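Tyrosine aminotransferase (Leishmania infantum, PDB 4IX8) probably catalyses the pyridoxal phosphate-dependent transfer of the amino group from L-tyrosine to 2-oxoglutarate. Local coordinates at residues A[395-400]-A[433-438]; A[107-112]-A[309-314]; A[234-239]-A[268-273]. All coordinates share one frame; numbering follows the deposited sequence.

Interaction 1 of 3, residues A[395-400]-A[433-438]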
loop_
_atom_site.group_PDB
_atom_site.type_symbol
_atom_site.label_atom_id
_atom_site.label_comp_id
_atom_site.label_asym_id
_atom_site.label_seq_id
_atom_site.Cartn_x
_atom_site.Cartn_y
_atom_site.Cartn_z
ATOM N N GLU A 395 -26.367 16.061 -7.876
ATOM C CA GLU A 395 -26.476 15.887 -9.323
ATOM C C GLU A 395 -26.901 17.154 -9.986
ATOM O O GLU A 395 -26.260 17.597 -10.937
ATOM C CB GLU A 395 -27.479 14.781 -9.669
ATOM C CG GLU A 395 -26.902 13.363 -9.572
ATOM C CD GLU A 395 -27.959 12.285 -9.392
ATOM O OE1 GLU A 395 -29.124 12.617 -9.126
ATOM O OE2 GLU A 395 -27.616 11.093 -9.495
ATOM N N LYS A 396 -27.944 17.768 -9.439
ATOM C CA LYS A 396 -28.537 18.942 -10.056
ATOM C C LYS A 396 -27.622 20.157 -9.932
ATOM O O LYS A 396 -27.528 20.971 -10.853
ATOM C CB LYS A 396 -29.891 19.249 -9.414
ATOM C CG LYS A 396 -30.907 18.123 -9.484
ATOM C CD LYS A 396 -31.882 18.331 -10.633
ATOM C CE LYS A 396 -33.097 17.423 -10.520
ATOM N NZ LYS A 396 -34.220 18.115 -9.805
ATOM N N LEU A 397 -26.930 20.253 -8.797
ATOM C CA LEU A 397 -25.998 21.351 -8.581
ATOM C C LEU A 397 -24.893 21.295 -9.633
ATOM O O LEU A 397 -24.553 22.309 -10.251
ATOM C CB LEU A 397 -25.384 21.294 -7.176
ATOM C CG LEU A 397 -24.210 22.270 -6.990
ATOM C CD1 LEU A 397 -24.679 23.717 -7.196
ATOM C CD2 LEU A 397 -23.557 22.098 -5.638
ATOM N N LEU A 398 -24.391 20.081 -9.855
ATOM C CA LEU A 398 -23.307 19.835 -10.788
ATOM C C LEU A 398 -23.765 20.098 -12.215
ATOM O O LEU A 398 -23.100 20.803 -12.989
ATOM C CB LEU A 398 -22.826 18.390 -10.640
ATOM C CG LEU A 398 -21.803 17.879 -11.656
ATOM C CD1 LEU A 398 -20.439 18.517 -11.431
ATOM C CD2 LEU A 398 -21.721 16.373 -11.547
ATOM N N ASP A 399 -24.964 19.628 -12.522
ATOM C CA ASP A 399 -25.483 19.759 -13.864
ATOM C C ASP A 399 -25.787 21.201 -14.193
ATOM O O ASP A 399 -25.580 21.617 -15.322
ATOM C CB ASP A 399 -26.740 18.905 -14.029
ATOM C CG ASP A 399 -27.282 18.953 -15.428
ATOM O OD1 ASP A 399 -26.521 18.658 -16.370
ATOM O OD2 ASP A 399 -28.463 19.305 -15.590
ATOM N N GLU A 400 -26.240 21.976 -13.214
ATOM C CA GLU A 400 -26.689 23.349 -13.476
ATOM C C GLU A 400 -25.618 24.419 -13.251
ATOM O O GLU A 400 -25.613 25.411 -13.928
ATOM C CB GLU A 400 -27.890 23.659 -12.605
ATOM C CG GLU A 400 -29.081 22.790 -12.902
ATOM C CD GLU A 400 -30.260 23.126 -12.011
ATOM O OE1 GLU A 400 -30.346 24.292 -11.554
ATOM O OE2 GLU A 400 -31.096 22.229 -11.769
ATOM N N ASP A 433 -21.462 31.404 -4.257
ATOM C CA ASP A 433 -22.432 32.266 -4.938
ATOM C C ASP A 433 -23.364 31.399 -5.784
ATOM O O ASP A 433 -24.576 31.602 -5.783
ATOM C CB ASP A 433 -21.750 33.320 -5.851
ATOM C CG ASP A 433 -20.969 34.392 -5.078
ATOM O OD1 ASP A 433 -21.230 34.577 -3.882
ATOM O OD2 ASP A 433 -20.084 35.058 -5.668
ATOM N N ARG A 434 -22.803 30.412 -6.485
ATOM C CA ARG A 434 -23.608 29.571 -7.372
ATOM C C ARG A 434 -24.550 28.657 -6.604
ATOM O O ARG A 434 -25.654 28.344 -7.064
ATOM C CB ARG A 434 -22.706 28.738 -8.265
ATOM C CG ARG A 434 -21.881 29.570 -9.247
ATOM C CD ARG A 434 -21.217 28.622 -10.240
ATOM N NE ARG A 434 -20.017 29.166 -10.860
ATOM C CZ ARG A 434 -19.182 28.459 -11.618
ATOM N NH1 ARG A 434 -19.415 27.173 -11.847
ATOM N NH2 ARG A 434 -18.112 29.049 -12.148
ATOM N N ILE A 435 -24.126 28.301 -5.398
ATOM C CA ILE A 435 -24.907 27.460 -4.533
ATOM C C ILE A 435 -26.097 28.253 -4.001
ATOM O O ILE A 435 -27.222 27.752 -3.954
ATOM C CB ILE A 435 -24.057 26.958 -3.398
ATOM C CG1 ILE A 435 -23.047 25.955 -3.954
ATOM C CG2 ILE A 435 -24.915 26.244 -2.350
ATOM C CD1 ILE A 435 -21.914 25.670 -3.064
ATOM N N ILE A 436 -25.851 29.502 -3.625
ATOM C CA ILE A 436 -26.916 30.376 -3.183
ATOM C C ILE A 436 -27.938 30.577 -4.276
ATOM O O ILE A 436 -29.128 30.398 -4.081
ATOM C CB ILE A 436 -26.346 31.712 -2.763
ATOM C CG1 ILE A 436 -25.537 31.513 -1.481
ATOM C CG2 ILE A 436 -27.448 32.762 -2.579
ATOM C CD1 ILE A 436 -24.722 32.719 -1.109
ATOM N N GLU A 437 -27.460 30.977 -5.434
ATOM C CA GLU A 437 -28.323 31.149 -6.578
ATOM C C GLU A 437 -29.066 29.850 -6.859
ATOM O O GLU A 437 -30.246 29.850 -7.168
ATOM C CB GLU A 437 -27.485 31.589 -7.763
ATOM C CG GLU A 437 -28.174 31.599 -9.085
ATOM C CD GLU A 437 -27.147 31.642 -10.179
ATOM O OE1 GLU A 437 -26.295 32.557 -10.116
ATOM O OE2 GLU A 437 -27.150 30.737 -11.050
ATOM N N PHE A 438 -28.373 28.733 -6.723
ATOM C CA PHE A 438 -28.963 27.445 -7.041
ATOM C C PHE A 438 -30.117 27.103 -6.094
ATOM O O PHE A 438 -31.173 26.615 -6.512
ATOM C CB PHE A 438 -27.893 26.374 -6.968
ATOM C CG PHE A 438 -28.425 24.983 -7.030
ATOM C CD1 PHE A 438 -28.750 24.413 -8.235
ATOM C CD2 PHE A 438 -28.578 24.250 -5.899
ATOM C CE1 PHE A 438 -29.221 23.141 -8.305
ATOM C CE2 PHE A 438 -29.050 22.965 -5.968
ATOM C CZ PHE A 438 -29.378 22.420 -7.176
#
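E400 OE1 lies against the rim of the F438 ring, 3.6 Å from F438 CE1, while two basic side chains beyond the segments grip it: R441 by a salt bridge and H442 by a hydrogen bond. Both belong to helix 425-442, the helix that carries F438, so this carboxylate is tied to the partner helix by polar and aromatic contacts alike. The setting is the C-terminal alpha/beta part of the aminotransferase fold, where helices 390-401 and 425-442 both pack against strand 403-407, which pairs antiparallel with 416-420. The short helical segments run at 113° to each other with axes 10.8 Å apart, a wide separation that the phenyl ring spans. F438 has its CG anti to the backbone N (chi1 169°), which sends the ring out from its own helix and onto the backbone of L397. There L397 CA sits over one face, 4.0 Å from the centroid of the F438 ring, in a CH-pi contact. The same leucine adds its side chain: L397 CD1 comes within 4.0 Å of F438 CG, near the root of the ring. Its other methyl, L397 CD2, reaches I435 CG1 at 4.2 Å, so one fork grips two apolar residues a turn apart on the second helix. The E400 carboxylate plane stands 59° from the ring plane, with CD in the ring plane at the edge, so the group meets the rim rather than stacking on it. No hydrogen bond links the two segments directly. The ammonium group of K396 turns off to a salt bridge with D386; of its side chain, K396 CB meets the ring, 3.9 Å from F438 CZ.

Interaction 2 of 3, residues A[107-112]-A[309-314]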
loop_
_atom_site.group_PDB
_atom_site.type_symbol
_atom_site.label_atom_id
_atom_site.label_comp_id
_atom_site.label_asym_id
_atom_site.label_seq_id
_atom_site.Cartn_x
_atom_site.Cartn_y
_atom_site.Cartn_z
ATOM N N PRO A 107 13.218 -2.752 7.233
ATOM C CA PRO A 107 12.448 -3.755 7.972
ATOM C C PRO A 107 10.974 -3.598 7.643
ATOM O O PRO A 107 10.561 -2.443 7.463
ATOM C CB PRO A 107 12.746 -3.435 9.440
ATOM C CG PRO A 107 14.034 -2.571 9.413
ATOM C CD PRO A 107 13.977 -1.835 8.105
ATOM N N THR A 108 10.194 -4.688 7.572
ATOM C CA THR A 108 8.835 -4.594 7.032
ATOM C C THR A 108 7.942 -3.761 7.946
ATOM O O THR A 108 6.909 -3.319 7.556
ATOM C CB THR A 108 8.196 -5.970 6.855
ATOM O OG1 THR A 108 8.049 -6.595 8.136
ATOM C CG2 THR A 108 9.029 -6.826 5.912
ATOM N N VAL A 109 8.353 -3.631 9.192
ATOM C CA VAL A 109 7.611 -2.934 10.210
ATOM C C VAL A 109 7.981 -1.438 10.262
ATOM O O VAL A 109 7.332 -0.670 10.955
ATOM C CB VAL A 109 7.845 -3.675 11.552
ATOM C CG1 VAL A 109 7.618 -2.847 12.756
ATOM C CG2 VAL A 109 6.921 -4.865 11.597
ATOM N N GLY A 110 9.035 -1.057 9.548
ATOM C CA GLY A 110 9.514 0.310 9.511
ATOM C C GLY A 110 10.963 0.395 9.962
ATOM O O GLY A 110 11.475 -0.468 10.685
ATOM N N ALA A 111 11.640 1.421 9.486
ATOM C CA ALA A 111 13.014 1.714 9.882
ATOM C C ALA A 111 13.044 2.039 11.376
ATOM O O ALA A 111 12.175 2.774 11.866
ATOM C CB ALA A 111 13.538 2.861 9.086
ATOM N N ASP A 112 14.010 1.467 12.099
ATOM C CA ASP A 112 14.158 1.722 13.529
ATOM C C ASP A 112 14.112 3.216 13.858
ATOM O O ASP A 112 13.419 3.620 14.800
ATOM C CB ASP A 112 15.489 1.182 14.062
ATOM C CG ASP A 112 15.544 -0.329 14.114
ATOM O OD1 ASP A 112 14.545 -0.998 13.785
ATOM O OD2 ASP A 112 16.605 -0.849 14.517
ATOM N N GLY A 309 0.336 -9.665 15.524
ATOM C CA GLY A 309 -0.413 -9.917 14.303
ATOM C C GLY A 309 -0.173 -8.855 13.225
ATOM O O GLY A 309 0.117 -9.174 12.065
ATOM N N MET A 310 -0.245 -7.589 13.619
ATOM C CA MET A 310 -0.025 -6.476 12.662
ATOM C C MET A 310 1.379 -6.550 12.067
ATOM O O MET A 310 1.573 -6.468 10.845
ATOM C CB MET A 310 -0.254 -5.143 13.356
ATOM C CG MET A 310 -1.679 -4.953 13.693
ATOM S SD MET A 310 -2.082 -3.240 14.155
ATOM C CE MET A 310 -1.505 -3.144 15.874
ATOM N N GLU A 311 2.340 -6.823 12.934
ATOM C CA GLU A 311 3.710 -6.980 12.510
ATOM C C GLU A 311 3.863 -8.068 11.495
ATOM O O GLU A 311 4.538 -7.905 10.478
ATOM C CB GLU A 311 4.601 -7.288 13.686
ATOM C CG GLU A 311 4.780 -6.142 14.613
ATOM C CD GLU A 311 5.821 -6.428 15.682
ATOM O OE1 GLU A 311 6.896 -6.964 15.302
ATOM O OE2 GLU A 311 5.579 -6.107 16.875
ATOM N N ARG A 312 3.274 -9.203 11.790
ATOM C CA ARG A 312 3.377 -10.304 10.862
ATOM C C ARG A 312 2.832 -9.921 9.511
ATOM O O ARG A 312 3.423 -10.277 8.481
ATOM C CB ARG A 312 2.623 -11.536 11.365
ATOM C CG ARG A 312 3.274 -12.176 12.522
ATOM C CD ARG A 312 2.590 -13.499 12.847
ATOM N NE ARG A 312 3.257 -14.099 14.000
ATOM C CZ ARG A 312 2.982 -15.284 14.509
ATOM N NH1 ARG A 312 2.016 -16.026 13.989
ATOM N NH2 ARG A 312 3.670 -15.710 15.552
ATOM N N LEU A 313 1.710 -9.206 9.524
ATOM C CA LEU A 313 1.015 -8.830 8.287
ATOM C C LEU A 313 1.728 -7.733 7.464
ATOM O O LEU A 313 1.484 -7.619 6.258
ATOM C CB LEU A 313 -0.414 -8.365 8.602
ATOM C CG LEU A 313 -1.409 -9.465 9.019
ATOM C CD1 LEU A 313 -2.789 -8.874 9.239
ATOM C CD2 LEU A 313 -1.517 -10.540 7.990
ATOM N N THR A 314 2.675 -7.013 8.054
ATOM C CA THR A 314 3.486 -6.096 7.246
ATOM C C THR A 314 4.356 -6.865 6.275
ATOM O O THR A 314 4.888 -6.302 5.316
ATOM C CB THR A 314 4.407 -5.222 8.090
ATOM O OG1 THR A 314 5.367 -6.040 8.783
ATOM C CG2 THR A 314 3.621 -4.408 9.061
#
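T108 OG1 donates a hydrogen bond of 2.8 Å to T314 OG1, and this hydroxyl pair is the polar heart of the contact. The chain of bonds runs on: T314 OG1 in turn donates to E311 O at 2.7 Å, tilted 17° from that carbonyl's plane. E311 O also accepts from the backbone N of T314, so two bonds from one residue hold it near the C-terminal end of helix 304-313. In both threonines the hydroxyl stands between the backbone N and the carbonyl carbon (chi1 64° in each), which turns each hydroxyl toward the other.

Van der Waals contact adds to this. T314 CB presses on the T108 backbone, 3.2 Å from T108 O, and the CG2 methyl of V109 packs 3.4 Å from T314 OG1. The apolar part is V109 CG2 against the aliphatic portion of E311, with E311 CG at 3.9 Å. T108 and V109 are the two central residues of a type I beta turn, closed by the bond from G110 N to P107 O, and the turn brings them up to the helix end.

Around this joint, V109 is bonded through its backbone to I142 of strand 140-143, the side chains of M310, E311 and T314 touch I141 of that strand, and L313 faces helix 145-157 while also touching T49 of the second subunit.

Interaction 3 of 3, residues A[234-239]-A[268-273]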
loop_
_atom_site.group_PDB
_atom_site.type_symbol
_atom_site.label_atom_id
_atom_site.label_comp_id
_atom_site.label_asym_id
_atom_site.label_seq_id
_atom_site.Cartn_x
_atom_site.Cartn_y
_atom_site.Cartn_z
ATOM N N ASP A 234 -15.042 10.118 27.772
ATOM C CA ASP A 234 -16.242 9.295 27.797
ATOM C C ASP A 234 -16.134 8.123 26.814
ATOM O O ASP A 234 -16.576 7.016 27.115
ATOM C CB ASP A 234 -17.481 10.123 27.455
ATOM C CG ASP A 234 -17.924 11.010 28.586
ATOM O OD1 ASP A 234 -17.470 10.811 29.741
ATOM O OD2 ASP A 234 -18.745 11.904 28.301
ATOM N N ILE A 235 -15.559 8.377 25.642
ATOM C CA ILE A 235 -15.341 7.322 24.663
ATOM C C ILE A 235 -14.463 6.212 25.255
ATOM O O ILE A 235 -14.792 5.033 25.170
ATOM C CB ILE A 235 -14.700 7.886 23.424
ATOM C CG1 ILE A 235 -15.719 8.741 22.669
ATOM C CG2 ILE A 235 -14.202 6.792 22.531
ATOM C CD1 ILE A 235 -15.072 9.684 21.650
ATOM N N ILE A 236 -13.388 6.606 25.922
ATOM C CA ILE A 236 -12.509 5.659 26.575
ATOM C C ILE A 236 -13.271 4.901 27.646
ATOM O O ILE A 236 -13.194 3.685 27.679
ATOM C CB ILE A 236 -11.300 6.380 27.167
ATOM C CG1 ILE A 236 -10.428 6.840 26.011
ATOM C CG2 ILE A 236 -10.471 5.470 28.092
ATOM C CD1 ILE A 236 -9.256 7.717 26.423
ATOM N N ASP A 237 -14.088 5.581 28.445
ATOM C CA ASP A 237 -14.855 4.876 29.465
ATOM C C ASP A 237 -15.775 3.861 28.818
ATOM O O ASP A 237 -15.934 2.757 29.318
ATOM C CB ASP A 237 -15.697 5.826 30.327
ATOM C CG ASP A 237 -14.852 6.664 31.240
ATOM O OD1 ASP A 237 -13.681 6.282 31.444
ATOM O OD2 ASP A 237 -15.355 7.664 31.795
ATOM N N PHE A 238 -16.364 4.230 27.695
ATOM C CA PHE A 238 -17.213 3.310 26.961
ATOM C C PHE A 238 -16.480 2.023 26.568
ATOM O O PHE A 238 -17.009 0.930 26.683
ATOM C CB PHE A 238 -17.760 4.013 25.734
ATOM C CG PHE A 238 -18.620 3.152 24.882
ATOM C CD1 PHE A 238 -18.063 2.363 23.902
ATOM C CD2 PHE A 238 -19.992 3.141 25.052
ATOM C CE1 PHE A 238 -18.856 1.582 23.095
ATOM C CE2 PHE A 238 -20.793 2.363 24.251
ATOM C CZ PHE A 238 -20.218 1.577 23.272
ATOM N N CYS A 239 -15.255 2.179 26.094
ATOM C CA CYS A 239 -14.433 1.052 25.649
ATOM C C CYS A 239 -14.019 0.194 26.837
ATOM O O CYS A 239 -13.880 -1.017 26.729
ATOM C CB CYS A 239 -13.213 1.578 24.877
ATOM S SG CYS A 239 -13.690 2.184 23.230
ATOM N N PHE A 268 -4.126 10.156 28.322
ATOM C CA PHE A 268 -4.987 9.687 29.401
ATOM C C PHE A 268 -4.306 8.618 30.198
ATOM O O PHE A 268 -3.450 7.894 29.701
ATOM C CB PHE A 268 -6.298 9.127 28.855
ATOM C CG PHE A 268 -7.231 10.177 28.323
ATOM C CD1 PHE A 268 -8.176 10.771 29.161
ATOM C CD2 PHE A 268 -7.167 10.576 26.994
ATOM C CE1 PHE A 268 -9.042 11.747 28.683
ATOM C CE2 PHE A 268 -8.035 11.546 26.501
ATOM C CZ PHE A 268 -8.970 12.138 27.352
ATOM N N ASP A 269 -4.722 8.518 31.445
ATOM C CA ASP A 269 -4.229 7.481 32.318
ATOM C C ASP A 269 -5.266 6.384 32.326
ATOM O O ASP A 269 -6.272 6.481 33.017
ATOM C CB ASP A 269 -3.985 8.031 33.711
ATOM C CG ASP A 269 -3.052 9.192 33.688
ATOM O OD1 ASP A 269 -1.885 8.974 33.288
ATOM O OD2 ASP A 269 -3.480 10.306 34.059
ATOM N N THR A 270 -5.035 5.373 31.501
ATOM C CA THR A 270 -5.983 4.293 31.332
ATOM C C THR A 270 -5.298 3.049 30.830
ATOM O O THR A 270 -4.305 3.142 30.109
ATOM C CB THR A 270 -7.073 4.672 30.344
ATOM O OG1 THR A 270 -7.976 3.572 30.200
ATOM C CG2 THR A 270 -6.489 5.002 28.988
ATOM N N ASN A 271 -5.859 1.891 31.153
ATOM C CA ASN A 271 -5.328 0.632 30.634
ATOM C C ASN A 271 -6.134 0.117 29.446
ATOM O O ASN A 271 -5.878 -0.970 28.937
ATOM C CB ASN A 271 -5.281 -0.415 31.737
ATOM C CG ASN A 271 -4.470 0.047 32.905
ATOM O OD1 ASN A 271 -3.377 0.594 32.738
ATOM N ND2 ASN A 271 -5.027 -0.090 34.091
ATOM N N VAL A 272 -7.111 0.896 29.002
ATOM C CA VAL A 272 -7.810 0.567 27.769
ATOM C C VAL A 272 -6.804 0.554 26.630
ATOM O O VAL A 272 -6.036 1.491 26.485
ATOM C CB VAL A 272 -8.898 1.559 27.469
ATOM C CG1 VAL A 272 -9.516 1.299 26.089
ATOM C CG2 VAL A 272 -9.936 1.478 28.547
ATOM N N PRO A 273 -6.733 -0.542 25.876
ATOM C CA PRO A 273 -5.784 -0.539 24.756
ATOM C C PRO A 273 -6.239 0.419 23.639
ATOM O O PRO A 273 -7.390 0.350 23.254
ATOM C CB PRO A 273 -5.824 -1.981 24.250
ATOM C CG PRO A 273 -6.623 -2.743 25.232
ATOM C CD PRO A 273 -7.509 -1.790 25.923
#
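The side chain of I236 is the bump here, and F268, T270 and V272 form the hollow that takes it. Its CD1 methyl settles over one face of the F268 ring, offset toward the rim, 3.9 Å from the ring centroid in a CH-pi contact. Its other branch, CG2, reaches the T270 and V272 side chains, alternate residues of the loop: I236 CG2 is 3.8 Å from T270 OG1 and 4.1 Å from V272 CG2. With CG1 anti to the carbonyl carbon (chi1 -71°), the two branches split toward different walls of the hollow.

Helix 229-242, which carries I236, is the connecting helix of a beta-alpha-beta crossover between parallel strands 211-217 and 246-249 of the large sheet, and residues 268-273 lead into the next parallel strand, 274-279. One turn further along the helix, C239 rests against V272, where C239 CB meets V272 CG1 at 3.9 Å.

The loop keeps its shape through an ST turn: V272 N donates to T270 OG1 at 3.1 Å, nearly straight at 168°, holding the threonine and valine walls together. At the far end, the F268 ring also makes a cation-pi contact with R229.

Overall arrangement
Interactions 2 and 3 both border the large eight-stranded sheet, their centres 26 Å apart and nearest atoms about 9 Å. Interaction 1 lies between two helices that pack on strand 403-407 of the five-stranded sheet, across the chain's centre from both, with centres 48 Å from interaction 2 and 45 Å from interaction 3. Along the sequence, 107-112 comes first, then both halves of interaction 3, then 309-314, so the pairing of interaction 2 brackets the crossover region; interaction 1 follows near the C-terminus. Residues in interactions 2 and 3 also pack on the second subunit, whereas no other chain touches interaction 1. The large-sheet region thus combines internal packing with dimer contacts.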